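Alpha-1,4-endofucoidanase (Mariniflexile fucanivorans, PDB 6DLH) hydrolyses alpha-1,4 linkages inside fucoidan chains as a retaining endo-acting glycoside hydrolase of family 107, and carries bound calcium ions. Local coordinates at residues 433-445 / 478-492. Residues are numbered along the deposited sequence; the frame is centred on the assembly and turned at random.
Sequences IYPGQPYSHNLVE and GTWTLSGTPPVSEAS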
loop_
_atom_site.group_PDB
_atom_site.type_symbol
_atom_site.label_atom_id
_atom_site.label_comp_id
_atom_site.label_asym_id
_atom_site.label_seq_id
_atom_site.Cartn_x
_atom_site.Cartn_y
_atom_site.Cartn_z
ATOM N N ILE A 433 -27.692 -6.882 2.121
ATOM C CA ILE A 433 -29.003 -7.461 1.857
ATOM C C ILE A 433 -29.113 -7.719 0.358
ATOM O O ILE A 433 -28.899 -6.809 -0.442
ATOM C CB ILE A 433 -30.148 -6.551 2.354
ATOM C CG1 ILE A 433 -30.112 -6.358 3.871
ATOM C CG2 ILE A 433 -31.498 -7.095 1.897
ATOM C CD1 ILE A 433 -30.906 -5.163 4.355
ATOM N N TYR A 434 -29.432 -8.967 0.006
ATOM C CA TYR A 434 -29.693 -9.374 -1.365
ATOM C C TYR A 434 -31.172 -9.733 -1.500
ATOM O O TYR A 434 -31.593 -10.807 -1.068
ATOM C CB TYR A 434 -28.805 -10.560 -1.751
ATOM C CG TYR A 434 -27.368 -10.214 -2.044
ATOM C CD1 TYR A 434 -26.472 -9.935 -1.021
ATOM C CD2 TYR A 434 -26.898 -10.176 -3.347
ATOM C CE1 TYR A 434 -25.148 -9.617 -1.289
ATOM C CE2 TYR A 434 -25.579 -9.860 -3.630
ATOM C CZ TYR A 434 -24.699 -9.583 -2.597
ATOM O OH TYR A 434 -23.400 -9.280 -2.873
ATOM N N PRO A 435 -32.012 -8.837 -2.072
ATOM C CA PRO A 435 -33.448 -9.103 -2.216
ATOM C C PRO A 435 -33.742 -10.445 -2.885
ATOM O O PRO A 435 -33.261 -10.726 -3.986
ATOM C CB PRO A 435 -33.927 -7.926 -3.078
ATOM C CG PRO A 435 -32.961 -6.809 -2.729
ATOM C CD PRO A 435 -31.627 -7.514 -2.595
ATOM N N GLY A 436 -34.501 -11.285 -2.171
ATOM C CA GLY A 436 -34.900 -12.594 -2.661
ATOM C C GLY A 436 -33.939 -13.705 -2.247
ATOM O O GLY A 436 -34.272 -14.882 -2.366
ATOM N N GLN A 437 -32.749 -13.335 -1.757
ATOM C CA GLN A 437 -31.720 -14.322 -1.459
ATOM C C GLN A 437 -31.666 -14.606 0.041
ATOM O O GLN A 437 -31.835 -13.696 0.851
ATOM C CB GLN A 437 -30.358 -13.864 -1.990
ATOM C CG GLN A 437 -30.290 -13.787 -3.508
ATOM C CD GLN A 437 -30.642 -15.098 -4.165
ATOM O OE1 GLN A 437 -30.050 -16.138 -3.884
ATOM N NE2 GLN A 437 -31.614 -15.057 -5.061
ATOM N N PRO A 438 -31.404 -15.870 0.456
ATOM C CA PRO A 438 -31.246 -16.202 1.875
ATOM C C PRO A 438 -30.081 -15.440 2.505
ATOM O O PRO A 438 -29.014 -15.316 1.902
ATOM C CB PRO A 438 -30.963 -17.716 1.875
ATOM C CG PRO A 438 -31.497 -18.201 0.541
ATOM C CD PRO A 438 -31.256 -17.050 -0.414
ATOM N N TYR A 439 -30.314 -14.922 3.719
ATOM C CA TYR A 439 -29.326 -14.174 4.482
ATOM C C TYR A 439 -28.839 -15.038 5.643
ATOM O O TYR A 439 -29.649 -15.696 6.292
ATOM C CB TYR A 439 -29.946 -12.869 4.992
ATOM C CG TYR A 439 -28.962 -11.872 5.546
ATOM C CD1 TYR A 439 -28.370 -10.925 4.725
ATOM C CD2 TYR A 439 -28.627 -11.863 6.892
ATOM C CE1 TYR A 439 -27.456 -10.008 5.224
ATOM C CE2 TYR A 439 -27.717 -10.952 7.408
ATOM C CZ TYR A 439 -27.129 -10.020 6.569
ATOM O OH TYR A 439 -26.229 -9.119 7.058
ATOM N N SER A 440 -27.521 -15.027 5.897
ATOM C CA SER A 440 -26.943 -15.785 7.000
ATOM C C SER A 440 -25.566 -15.249 7.401
ATOM O O SER A 440 -24.633 -15.271 6.602
ATOM C CB SER A 440 -26.865 -17.243 6.655
ATOM O OG SER A 440 -26.863 -18.024 7.834
ATOM N N HIS A 441 -25.442 -14.811 8.663
ATOM C CA HIS A 441 -24.170 -14.363 9.216
ATOM C C HIS A 441 -24.032 -14.779 10.677
ATOM O O HIS A 441 -24.933 -14.562 11.484
ATOM C CB HIS A 441 -23.983 -12.847 9.053
ATOM C CG HIS A 441 -22.652 -12.364 9.535
ATOM N ND1 HIS A 441 -21.508 -12.450 8.762
ATOM C CD2 HIS A 441 -22.275 -11.797 10.704
ATOM C CE1 HIS A 441 -20.485 -11.963 9.435
ATOM N NE2 HIS A 441 -20.930 -11.557 10.628
ATOM N N ASN A 442 -22.872 -15.361 11.000
ATOM C CA ASN A 442 -22.555 -15.819 12.343
ATOM C C ASN A 442 -21.807 -14.726 13.111
ATOM O O ASN A 442 -20.974 -14.025 12.552
ATOM C CB ASN A 442 -21.733 -17.108 12.292
ATOM C CG ASN A 442 -22.524 -18.293 11.773
ATOM O OD1 ASN A 442 -23.750 -18.228 11.677
ATOM N ND2 ASN A 442 -21.839 -19.378 11.442
ATOM N N LEU A 443 -22.121 -14.595 14.403
ATOM C CA LEU A 443 -21.357 -13.782 15.340
ATOM C C LEU A 443 -20.832 -14.715 16.427
ATOM O O LEU A 443 -21.594 -15.513 16.980
ATOM C CB LEU A 443 -22.248 -12.685 15.932
ATOM C CG LEU A 443 -22.707 -11.578 14.982
ATOM C CD1 LEU A 443 -23.453 -10.504 15.751
ATOM C CD2 LEU A 443 -21.539 -10.948 14.227
ATOM N N VAL A 444 -19.520 -14.649 16.689
ATOM C CA VAL A 444 -18.875 -15.743 17.399
ATOM C C VAL A 444 -18.205 -15.224 18.668
ATOM O O VAL A 444 -17.429 -14.271 18.620
ATOM C CB VAL A 444 -17.899 -16.507 16.480
ATOM C CG1 VAL A 444 -17.182 -17.641 17.205
ATOM C CG2 VAL A 444 -18.609 -17.032 15.239
ATOM N N GLU A 445 -18.545 -15.856 19.798
ATOM C CA GLU A 445 -17.928 -15.575 21.082
ATOM C C GLU A 445 -16.420 -15.811 20.974
ATOM O O GLU A 445 -15.972 -16.840 20.462
ATOM C CB GLU A 445 -18.581 -16.435 22.166
ATOM C CG GLU A 445 -18.162 -16.050 23.576
ATOM C CD GLU A 445 -18.634 -16.972 24.691
ATOM O OE1 GLU A 445 -19.250 -18.019 24.386
ATOM O OE2 GLU A 445 -18.394 -16.636 25.868
ATOM N N GLY A 478 -21.859 -20.605 21.655
ATOM C CA GLY A 478 -20.952 -19.494 21.403
ATOM C C GLY A 478 -21.125 -18.853 20.027
ATOM O O GLY A 478 -20.477 -17.850 19.724
ATOM N N THR A 479 -22.002 -19.432 19.200
ATOM C CA THR A 479 -22.271 -18.879 17.882
ATOM C C THR A 479 -23.732 -18.447 17.786
ATOM O O THR A 479 -24.641 -19.244 18.010
ATOM C CB THR A 479 -21.906 -19.870 16.773
ATOM O OG1 THR A 479 -20.516 -20.157 16.929
ATOM C CG2 THR A 479 -22.174 -19.328 15.384
ATOM N N TRP A 480 -23.937 -17.167 17.461
ATOM C CA TRP A 480 -25.253 -16.654 17.122
ATOM C C TRP A 480 -25.316 -16.424 15.615
ATOM O O TRP A 480 -24.298 -16.144 14.984
ATOM C CB TRP A 480 -25.575 -15.384 17.921
ATOM C CG TRP A 480 -25.966 -15.680 19.338
ATOM C CD1 TRP A 480 -27.231 -15.723 19.852
ATOM C CD2 TRP A 480 -25.081 -16.014 20.426
ATOM N NE1 TRP A 480 -27.195 -16.052 21.180
ATOM C CE2 TRP A 480 -25.892 -16.238 21.562
ATOM C CE3 TRP A 480 -23.690 -16.145 20.552
ATOM C CZ2 TRP A 480 -25.354 -16.579 22.805
ATOM C CZ3 TRP A 480 -23.159 -16.482 21.780
ATOM C CH2 TRP A 480 -23.982 -16.692 22.893
ATOM N N THR A 481 -26.519 -16.575 15.052
ATOM C CA THR A 481 -26.736 -16.444 13.621
ATOM C C THR A 481 -27.881 -15.471 13.372
ATOM O O THR A 481 -28.946 -15.580 13.973
ATOM C CB THR A 481 -27.033 -17.806 12.983
ATOM O OG1 THR A 481 -25.967 -18.668 13.380
ATOM C CG2 THR A 481 -27.128 -17.760 11.471
ATOM N N LEU A 482 -27.608 -14.504 12.495
ATOM C CA LEU A 482 -28.604 -13.630 11.908
ATOM C C LEU A 482 -28.979 -14.243 10.564
ATOM O O LEU A 482 -28.125 -14.380 9.683
ATOM C CB LEU A 482 -27.966 -12.252 11.706
ATOM C CG LEU A 482 -28.034 -11.281 12.884
ATOM C CD1 LEU A 482 -27.377 -11.853 14.135
ATOM C CD2 LEU A 482 -27.398 -9.951 12.505
ATOM N N SER A 483 -30.249 -14.648 10.433
ATOM C CA SER A 483 -30.680 -15.317 9.217
ATOM C C SER A 483 -32.148 -15.036 8.912
ATOM O O SER A 483 -32.907 -14.589 9.770
ATOM C CB SER A 483 -30.368 -16.804 9.237
ATOM O OG SER A 483 -31.197 -17.498 10.159
ATOM N N GLY A 484 -32.508 -15.332 7.660
ATOM C CA GLY A 484 -33.823 -15.113 7.088
ATOM C C GLY A 484 -33.707 -14.964 5.574
ATOM O O GLY A 484 -32.620 -15.127 5.021
ATOM N N THR A 485 -34.833 -14.667 4.916
ATOM C CA THR A 485 -34.816 -14.335 3.502
ATOM C C THR A 485 -35.563 -13.025 3.292
ATOM O O THR A 485 -36.769 -12.959 3.519
ATOM C CB THR A 485 -35.389 -15.470 2.644
ATOM O OG1 THR A 485 -34.592 -16.629 2.879
ATOM C CG2 THR A 485 -35.387 -15.147 1.164
ATOM N N PRO A 486 -34.872 -11.940 2.869
ATOM C CA PRO A 486 -35.557 -10.711 2.472
ATOM C C PRO A 486 -36.404 -11.029 1.242
ATOM O O PRO A 486 -35.974 -11.806 0.389
ATOM C CB PRO A 486 -34.410 -9.755 2.100
ATOM C CG PRO A 486 -33.245 -10.674 1.782
ATOM C CD PRO A 486 -33.411 -11.847 2.727
ATOM N N PRO A 487 -37.636 -10.478 1.130
ATOM C CA PRO A 487 -38.406 -10.562 -0.113
ATOM C C PRO A 487 -37.711 -9.781 -1.228
ATOM O O PRO A 487 -36.837 -8.958 -0.951
ATOM C CB PRO A 487 -39.753 -9.910 0.242
ATOM C CG PRO A 487 -39.446 -9.025 1.435
ATOM C CD PRO A 487 -38.359 -9.762 2.194
ATOM N N VAL A 488 -38.126 -10.047 -2.475
ATOM C CA VAL A 488 -37.590 -9.413 -3.674
ATOM C C VAL A 488 -37.839 -7.904 -3.610
ATOM O O VAL A 488 -37.082 -7.122 -4.182
ATOM C CB VAL A 488 -38.186 -10.030 -4.959
ATOM C CG1 VAL A 488 -37.564 -9.453 -6.222
ATOM C CG2 VAL A 488 -38.097 -11.552 -4.972
ATOM N N SER A 489 -38.895 -7.511 -2.888
ATOM C CA SER A 489 -39.349 -6.129 -2.813
ATOM C C SER A 489 -38.622 -5.343 -1.718
ATOM O O SER A 489 -38.882 -4.151 -1.549
ATOM C CB SER A 489 -40.848 -6.068 -2.623
ATOM O OG SER A 489 -41.267 -6.944 -1.582
ATOM N N GLU A 490 -37.722 -6.011 -0.977
ATOM C CA GLU A 490 -36.941 -5.372 0.077
ATOM C C GLU A 490 -35.964 -4.378 -0.550
ATOM O O GLU A 490 -35.190 -4.733 -1.438
ATOM C CB GLU A 490 -36.240 -6.410 0.963
ATOM C CG GLU A 490 -35.238 -5.818 1.947
ATOM C CD GLU A 490 -35.836 -5.129 3.161
ATOM O OE1 GLU A 490 -36.135 -5.829 4.156
ATOM O OE2 GLU A 490 -36.000 -3.895 3.112
ATOM N N ALA A 491 -36.030 -3.129 -0.075
ATOM C CA ALA A 491 -35.284 -2.020 -0.649
ATOM C C ALA A 491 -34.913 -1.012 0.437
ATOM O O ALA A 491 -34.481 0.098 0.134
ATOM C CB ALA A 491 -36.101 -1.372 -1.743
ATOM N N SER A 492 -35.081 -1.403 1.703
ATOM C CA SER A 492 -34.770 -0.501 2.798
ATOM C C SER A 492 -33.487 -0.930 3.509
ATOM O O SER A 492 -33.160 -2.116 3.565
ATOM C CB SER A 492 -35.926 -0.384 3.759
ATOM O OG SER A 492 -36.068 -1.568 4.529
#
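Tyr439 and Gly484 open the pairing of strands 439-444 and 479-484, whose directions differ by 154°, close to antiparallel. Tyr439 N reaches Gly484 O at 2.7 Å with an N-H...O angle of 170°, and six further backbone bonds continue the register to Glu445 N and Gly478 O, 2.8 Å apart. The tightly packed face carries Tyr439, Leu443, Trp480 and Leu482; His441 shares it but is partly exposed and touches Pro431. With CG anti to the backbone N (chi1 -168°), the Tyr439 ring passes obliquely by Leu482 O, 3.8 Å from CD2, and its OH bonds to Pro431 O; Tyr439 packs on Leu513 of strand 505-513 and Leu443 on Leu498 of strand 494-502. Beyond the strands, Pro486 extends this packing: its CB lies 3.9 Å from Ile433 CG2, the two side chains running past one another in opposite senses. Gly436 N, in the type II turn 434-437, donates to Pro486 O from above the carbonyl plane at 3.0 Å.

The other face is more polar, and more exposed at Ser440 and Asn442, although Thr481 is buried. There Thr481 OG1 donates to Asn442 OD1 at 2.8 Å, from above the amide plane, and bonds to Thr475 OG1 on strand 471-476, the other neighbour of strand 479-484. A mainly apolar inner face and a mixed, more open one are characteristic of an Ig-like beta-sandwich, consistent with the putative Ig domain here.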